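Local coordinates for protein LipS lipolytic enzyme (Unidentified, PDB 4FBL) that probably hydrolyses ester bonds of lipids as a thermostable lipase of the alpha/beta hydrolase fold, at residues G49-V54 with R118-F123; E72-A77 with R273-I278; G78-T83 with M112-E117. All coordinates share one frame; numbering follows the deposited sequence.

Interaction 1 (G49-V54 with R118-F123)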
# COMPACT_ATOMS: atom_id res chain seq x y z
N GLY C 49 32.54 -13.99 -5.24
CA GLY C 49 33.66 -13.89 -4.27
C GLY C 49 33.50 -15.06 -3.28
O GLY C 49 33.28 -16.17 -3.70
N SER C 50 33.47 -14.77 -1.98
CA SER C 50 33.24 -15.82 -0.96
C SER C 50 31.84 -16.33 -0.78
O SER C 50 30.88 -15.91 -1.45
CB SER C 50 33.73 -15.42 0.41
OG SER C 50 33.09 -14.23 0.89
N ARG C 51 31.78 -17.25 0.15
CA ARG C 51 30.60 -17.88 0.61
C ARG C 51 29.65 -16.91 1.36
O ARG C 51 28.57 -17.26 1.69
CB ARG C 51 31.00 -19.02 1.51
CG ARG C 51 31.95 -18.67 2.67
CD ARG C 51 32.62 -19.90 3.24
NE ARG C 51 33.23 -19.72 4.56
CZ ARG C 51 34.53 -19.66 4.79
NH1 ARG C 51 35.36 -19.76 3.80
NH2 ARG C 51 34.99 -19.48 6.01
N ILE C 52 30.09 -15.70 1.60
CA ILE C 52 29.15 -14.70 2.20
C ILE C 52 28.72 -13.70 1.11
O ILE C 52 29.58 -13.16 0.43
CB ILE C 52 29.81 -13.99 3.35
CG1 ILE C 52 30.10 -15.03 4.49
CG2 ILE C 52 28.81 -12.87 3.97
CD1 ILE C 52 31.11 -14.42 5.53
N GLY C 53 27.41 -13.50 0.92
CA GLY C 53 26.97 -12.62 -0.20
C GLY C 53 26.07 -11.44 0.23
O GLY C 53 25.44 -11.50 1.28
N VAL C 54 26.04 -10.38 -0.57
CA VAL C 54 25.28 -9.15 -0.23
C VAL C 54 24.41 -8.82 -1.44
O VAL C 54 24.95 -8.68 -2.57
CB VAL C 54 26.18 -7.90 0.06
CG1 VAL C 54 25.36 -6.72 0.66
CG2 VAL C 54 27.36 -8.28 1.01
N ARG C 118 25.64 -19.34 -5.04
CA ARG C 118 27.00 -19.05 -4.76
C ARG C 118 27.46 -18.87 -3.27
O ARG C 118 28.64 -18.63 -3.04
CB ARG C 118 27.39 -17.79 -5.55
CG ARG C 118 27.17 -18.03 -7.09
CD ARG C 118 27.13 -16.74 -7.86
NE ARG C 118 27.22 -16.98 -9.28
CZ ARG C 118 26.18 -17.39 -10.01
NH1 ARG C 118 25.00 -17.58 -9.45
NH2 ARG C 118 26.33 -17.65 -11.31
N CYS C 119 26.54 -18.92 -2.32
CA CYS C 119 26.76 -18.40 -0.95
C CYS C 119 26.01 -19.18 0.06
O CYS C 119 24.94 -19.64 -0.17
CB CYS C 119 26.26 -16.93 -0.85
SG CYS C 119 27.10 -15.97 -1.93
N ASP C 120 26.57 -19.22 1.27
CA ASP C 120 25.92 -19.82 2.44
C ASP C 120 25.19 -18.82 3.35
O ASP C 120 24.46 -19.22 4.17
CB ASP C 120 27.07 -20.44 3.35
CG ASP C 120 27.79 -21.61 2.65
OD1 ASP C 120 27.09 -22.30 1.84
OD2 ASP C 120 29.03 -21.82 2.86
N VAL C 121 25.60 -17.57 3.32
CA VAL C 121 25.12 -16.51 4.24
C VAL C 121 24.73 -15.33 3.35
O VAL C 121 25.48 -15.02 2.44
CB VAL C 121 26.32 -16.05 5.15
CG1 VAL C 121 25.88 -15.11 6.26
CG2 VAL C 121 26.99 -17.26 5.71
N LEU C 122 23.59 -14.67 3.64
CA LEU C 122 23.18 -13.54 2.83
C LEU C 122 22.95 -12.34 3.67
O LEU C 122 22.42 -12.47 4.75
CB LEU C 122 21.85 -13.92 2.15
CG LEU C 122 21.92 -14.69 0.81
CD1 LEU C 122 22.57 -16.09 0.74
CD2 LEU C 122 20.50 -14.66 0.11
N PHE C 123 23.31 -11.15 3.16
CA PHE C 123 22.84 -9.88 3.73
C PHE C 123 22.09 -9.07 2.66
O PHE C 123 22.30 -9.30 1.48
CB PHE C 123 24.01 -9.01 4.25
CG PHE C 123 24.74 -9.62 5.43
CD1 PHE C 123 25.61 -10.72 5.22
CD2 PHE C 123 24.53 -9.16 6.75
CE1 PHE C 123 26.30 -11.31 6.24
CE2 PHE C 123 25.23 -9.80 7.83
CZ PHE C 123 26.14 -10.88 7.51
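Strands 52-54 and 121-123 run parallel with 4.7 Å between their short axes at the closest point, their directions 22° apart, with Ile52 beside Val121, Gly53 beside Leu122 and Val54 beside Phe123. Gly53 is bonded through both its N and its O: the N gives a nearly straight bond to Val121 O at 2.9 Å, and the O takes Phe123 N at the same length. Arg51 O accepts Asp120 N at 2.8 Å on a lone pair, and Val121 N adds a weak second bond to that oxygen. Cys119 SG packs 3.8 Å from Gly53 CA, against the bare backbone of this glycine. On the other face Ile52 splits its branches. CG1 sits beside the backbone N (chi1 -65°) and lies alongside Val121, which puts CG2 anti to that N and at the edge of the Phe123 ring, 3.7 Å from CE1. With an alanine here, the ring edge would probably lose its CG2 neighbour and Val121 its flanking methylene. Arg51 and Asp120 carry opposite charges, but NE stays 5.0 Å from OD2, so any attraction is probably modest. This central parallel pairing of the alpha/beta hydrolase sheet therefore rests on backbone bonds and apolar cover rather than on ion pairing.

Interaction 2 (E72-A77 with R273-I278)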
# COMPACT_ATOMS: atom_id res chain seq x y z
N GLU C 72 30.77 -1.82 -5.00
CA GLU C 72 32.20 -2.08 -5.30
C GLU C 72 32.99 -2.30 -4.01
O GLU C 72 33.84 -3.18 -3.96
CB GLU C 72 32.90 -0.87 -5.91
CG GLU C 72 32.19 -0.15 -6.95
CD GLU C 72 32.58 -0.60 -8.30
OE1 GLU C 72 32.73 -1.85 -8.43
OE2 GLU C 72 32.70 0.27 -9.21
N GLY C 73 32.78 -1.42 -3.02
CA GLY C 73 33.30 -1.67 -1.70
C GLY C 73 33.11 -3.08 -1.16
O GLY C 73 34.08 -3.66 -0.68
N PHE C 74 31.89 -3.66 -1.19
CA PHE C 74 31.70 -5.01 -0.72
C PHE C 74 32.43 -5.99 -1.63
O PHE C 74 32.89 -7.02 -1.15
CB PHE C 74 30.19 -5.45 -0.71
CG PHE C 74 29.27 -4.57 0.14
CD1 PHE C 74 29.65 -4.15 1.44
CD2 PHE C 74 28.00 -4.18 -0.38
CE1 PHE C 74 28.83 -3.36 2.22
CE2 PHE C 74 27.13 -3.36 0.38
CZ PHE C 74 27.54 -2.96 1.74
N ALA C 75 32.41 -5.78 -2.95
CA ALA C 75 33.16 -6.70 -3.83
C ALA C 75 34.73 -6.66 -3.58
O ALA C 75 35.35 -7.73 -3.51
CB ALA C 75 32.84 -6.54 -5.30
N ARG C 76 35.32 -5.48 -3.43
CA ARG C 76 36.74 -5.41 -3.05
C ARG C 76 37.03 -6.05 -1.72
O ARG C 76 38.15 -6.47 -1.50
CB ARG C 76 37.24 -4.01 -2.95
CG ARG C 76 37.17 -3.35 -4.21
CD ARG C 76 37.96 -2.14 -4.12
NE ARG C 76 37.62 -1.50 -5.35
CZ ARG C 76 36.75 -0.50 -5.44
NH1 ARG C 76 36.18 0.02 -4.34
NH2 ARG C 76 36.49 -0.04 -6.65
N ALA C 77 36.04 -6.14 -0.82
CA ALA C 77 36.32 -6.81 0.42
C ALA C 77 36.22 -8.32 0.23
O ALA C 77 36.55 -9.09 1.12
CB ALA C 77 35.46 -6.29 1.52
N ARG C 273 30.77 1.17 8.18
CA ARG C 273 29.89 0.52 9.20
C ARG C 273 29.13 -0.67 8.62
O ARG C 273 28.84 -1.57 9.33
CB ARG C 273 28.91 1.55 9.81
CG ARG C 273 29.64 2.68 10.41
CD ARG C 273 30.11 2.38 11.85
NE ARG C 273 29.24 3.16 12.75
CZ ARG C 273 29.63 4.24 13.45
NH1 ARG C 273 30.91 4.68 13.47
NH2 ARG C 273 28.75 4.90 14.15
N SER C 274 28.76 -0.66 7.34
CA SER C 274 28.06 -1.80 6.73
C SER C 274 29.03 -2.96 6.65
O SER C 274 28.66 -4.07 6.96
CB SER C 274 27.49 -1.52 5.31
OG SER C 274 26.56 -0.41 5.40
N LEU C 275 30.28 -2.70 6.23
CA LEU C 275 31.32 -3.82 6.18
C LEU C 275 31.56 -4.38 7.60
O LEU C 275 31.59 -5.61 7.82
CB LEU C 275 32.64 -3.25 5.64
CG LEU C 275 32.76 -3.06 4.12
CD1 LEU C 275 34.02 -2.23 3.74
CD2 LEU C 275 32.76 -4.44 3.46
N ALA C 276 31.66 -3.48 8.58
CA ALA C 276 31.83 -3.88 9.99
C ALA C 276 30.66 -4.80 10.50
O ALA C 276 30.83 -5.84 11.23
CB ALA C 276 32.00 -2.63 10.86
N PHE C 277 29.46 -4.40 10.11
CA PHE C 277 28.25 -5.09 10.46
C PHE C 277 28.19 -6.50 9.85
O PHE C 277 27.82 -7.49 10.52
CB PHE C 277 27.08 -4.24 9.92
CG PHE C 277 25.68 -4.90 10.13
CD1 PHE C 277 25.08 -4.94 11.40
CD2 PHE C 277 25.03 -5.49 9.06
CE1 PHE C 277 23.79 -5.56 11.55
CE2 PHE C 277 23.77 -6.15 9.23
CZ PHE C 277 23.15 -6.14 10.41
N ILE C 278 28.51 -6.60 8.57
CA ILE C 278 28.66 -7.89 7.94
C ILE C 278 29.68 -8.81 8.61
O ILE C 278 29.33 -10.01 8.84
CB ILE C 278 29.07 -7.76 6.44
CG1 ILE C 278 27.89 -7.18 5.62
CG2 ILE C 278 29.47 -9.11 5.82
CD1 ILE C 278 28.35 -6.56 4.19
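Phe74 of helix 68-76 meets Ser274, Leu275 and Ile278 of helix 267-279 in a helix-helix packing of the alpha/beta hydrolase fold, where both helices lie against the central sheet. The two short segments are 10.8 Å apart at the closest point of their axes and cross at -44°, a spacing that large side chains must bridge. Phe74 does most of this. Its ring takes Leu275 CD2 and Ser274 CB at the edge, in plane, with CD1 3.7 Å from Leu275 CD2 and CE1 3.8 Å from Ser274 CB. Ile278 comes to the same ring obliquely, its CD1 3.8 Å from CE1. On the sheet side this cluster is closed by Val54 and Val56 of strand 52-57 and by Met149 of strand 147-151, all touching the Phe74 side chain. Ser274 offers only its CB to the ring, for its OG is turned beside its own backbone N (chi1 -59°) and is hydrogen-bonded to Ile270 O, one turn back in the helix.

The other flank is looser. Ala77, exposed, adds a single methyl, and Leu275 is itself partly open to solvent, although Tyr79 also touches it. Leu275 CD2 joins the two flanks: the methyl that meets the Phe74 ring edge also lies 3.8 Å from Ala77 CB.

Interaction 3 (G78-T83 with M112-E117)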
# COMPACT_ATOMS: atom_id res chain seq x y z
N GLY C 78 35.80 -8.79 -0.94
CA GLY C 78 35.84 -10.24 -1.16
C GLY C 78 34.50 -10.94 -1.15
O GLY C 78 34.40 -12.10 -1.49
N TYR C 79 33.43 -10.21 -0.77
CA TYR C 79 32.06 -10.80 -0.73
C TYR C 79 31.52 -11.07 -2.14
O TYR C 79 31.88 -10.36 -3.01
CB TYR C 79 31.09 -9.82 0.03
CG TYR C 79 31.54 -9.66 1.49
CD1 TYR C 79 31.48 -10.75 2.37
CD2 TYR C 79 32.11 -8.48 1.95
CE1 TYR C 79 31.98 -10.68 3.68
CE2 TYR C 79 32.58 -8.38 3.31
CZ TYR C 79 32.52 -9.48 4.13
OH TYR C 79 32.92 -9.35 5.45
N THR C 80 30.68 -12.07 -2.33
CA THR C 80 29.80 -12.18 -3.53
C THR C 80 28.73 -11.04 -3.43
O THR C 80 28.27 -10.74 -2.30
CB THR C 80 29.17 -13.58 -3.58
OG1 THR C 80 30.23 -14.57 -3.71
CG2 THR C 80 28.20 -13.77 -4.76
N VAL C 81 28.46 -10.37 -4.56
CA VAL C 81 27.65 -9.13 -4.64
C VAL C 81 26.65 -9.25 -5.79
O VAL C 81 27.06 -9.59 -6.92
CB VAL C 81 28.47 -7.82 -4.80
CG1 VAL C 81 27.53 -6.59 -4.75
CG2 VAL C 81 29.50 -7.62 -3.63
N ALA C 82 25.36 -9.03 -5.50
CA ALA C 82 24.33 -8.85 -6.58
C ALA C 82 23.70 -7.47 -6.36
O ALA C 82 23.05 -7.25 -5.31
CB ALA C 82 23.23 -9.94 -6.51
N THR C 83 23.86 -6.58 -7.38
CA THR C 83 23.29 -5.27 -7.37
C THR C 83 22.41 -5.23 -8.62
O THR C 83 22.87 -4.82 -9.66
CB THR C 83 24.36 -4.17 -7.49
OG1 THR C 83 25.30 -4.45 -6.47
CG2 THR C 83 23.73 -2.76 -7.20
N MET C 112 18.21 -13.06 -4.98
CA MET C 112 18.37 -13.94 -3.78
C MET C 112 18.69 -15.33 -4.28
O MET C 112 19.53 -15.98 -3.72
CB MET C 112 17.08 -14.11 -2.97
CG MET C 112 16.85 -12.95 -2.04
SD MET C 112 15.26 -13.05 -1.18
CE MET C 112 15.52 -14.63 -0.29
N ARG C 113 18.02 -15.79 -5.33
CA ARG C 113 18.33 -17.14 -5.85
C ARG C 113 19.75 -17.22 -6.42
O ARG C 113 20.42 -18.23 -6.27
CB ARG C 113 17.27 -17.59 -6.86
CG ARG C 113 15.92 -17.77 -6.08
CD ARG C 113 14.72 -18.03 -6.98
NE ARG C 113 13.56 -18.45 -6.19
CZ ARG C 113 12.30 -18.51 -6.63
NH1 ARG C 113 12.02 -18.14 -7.89
NH2 ARG C 113 11.32 -18.93 -5.82
N TRP C 114 20.21 -16.15 -7.06
CA TRP C 114 21.55 -16.10 -7.68
C TRP C 114 22.62 -16.17 -6.57
O TRP C 114 23.64 -16.90 -6.71
CB TRP C 114 21.68 -14.83 -8.53
CG TRP C 114 23.00 -14.64 -9.23
CD1 TRP C 114 23.31 -15.00 -10.51
CD2 TRP C 114 24.20 -14.00 -8.69
NE1 TRP C 114 24.63 -14.63 -10.80
CE2 TRP C 114 25.19 -14.03 -9.71
CE3 TRP C 114 24.53 -13.43 -7.42
CZ2 TRP C 114 26.49 -13.45 -9.53
CZ3 TRP C 114 25.84 -12.89 -7.22
CH2 TRP C 114 26.81 -12.91 -8.27
N LEU C 115 22.37 -15.44 -5.48
CA LEU C 115 23.28 -15.42 -4.33
C LEU C 115 23.28 -16.76 -3.63
O LEU C 115 24.31 -17.20 -3.26
CB LEU C 115 22.90 -14.34 -3.31
CG LEU C 115 23.13 -12.92 -3.71
CD1 LEU C 115 22.52 -11.96 -2.70
CD2 LEU C 115 24.59 -12.55 -3.90
N GLU C 116 22.14 -17.42 -3.50
CA GLU C 116 22.08 -18.70 -2.82
C GLU C 116 22.79 -19.82 -3.59
O GLU C 116 23.34 -20.70 -3.00
CB GLU C 116 20.65 -19.11 -2.55
CG GLU C 116 20.12 -18.53 -1.31
CD GLU C 116 18.63 -18.31 -1.43
OE1 GLU C 116 18.08 -17.58 -0.59
OE2 GLU C 116 17.98 -18.82 -2.36
N GLU C 117 22.76 -19.80 -4.91
CA GLU C 117 23.66 -20.65 -5.70
C GLU C 117 25.15 -20.53 -5.33
O GLU C 117 25.85 -21.51 -5.35
CB GLU C 117 23.43 -20.35 -7.21
CG GLU C 117 22.11 -20.98 -7.74
CD GLU C 117 21.70 -20.48 -9.17
OE1 GLU C 117 22.36 -19.70 -9.85
OE2 GLU C 117 20.66 -20.91 -9.66
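The Trp114 indole meets strand 80-83 through its six-membered ring, which Thr80 CG2, Val81 O and Ala82 CB all approach obliquely, while Leu115 CG of its own helix lies at its edge, in plane. Outside the two segments, Tyr46 meets the indole edge-to-face and Arg118 makes a cation-pi contact with it. CZ3 has the two shortest approaches: Thr80 CG2 and Val81 O each stand 3.5 Å from it. Further along the ring, CE3 rests 3.8 Å from Ala82 CB. The indole gets there because its CG is anti to the backbone N (chi1 180°), which carries the ring from the helix toward the strand.

Leu115 works beside it with one methyl. CD2 lies 3.9 Å from Ala82 CB and equally far from Thr80 CG2, so that it touches both of the strand residues that point at the helix. Thr80 divides its labour: CG2, anti to the backbone N, faces the helix, whereas OG1 is hydrogen-bonded to Ser50 O and Gly49 N. Its hydroxyl is thus satisfied beside a largely apolar contact.

Strand and helix run nearly antiparallel, at 168°, with 8.9 Å between the short axes. They belong to a beta-alpha-beta crossover, in which helix 101-118, packed on the sheet, joins strand 80-83 to the parallel strand 121-127, as in alpha/beta hydrolases. Leu115 also reaches Leu55 of strand 52-57. Val81 points the opposite way, onto Phe74 and Ala75 of helix 68-76; that helix ends in a Schellman motif at Gly78, from which the chain passes into the strand.

Overall arrangement
Interactions 1 and 3 are centred 6 Å apart, with interaction 2 lying 12 Å from the first and 14 Å from the third. All three meet at the seven-stranded mixed sheet: interaction 1 pairs two neighbouring strands, interaction 3 lays helix 101-118 on one face, and interaction 2 joins helices 68-76 and 267-279 on the other. Val54 links the strands to interaction 2 through Phe74 and Ile278, while Val81 CG2 also packs on Phe74 CB. Along the chain, interaction 3 is nested within interaction 1, whose segments alternate with those of interaction 2, so the C-terminal helix is brought back beside early elements in a layered alpha/beta/alpha hydrolase framework.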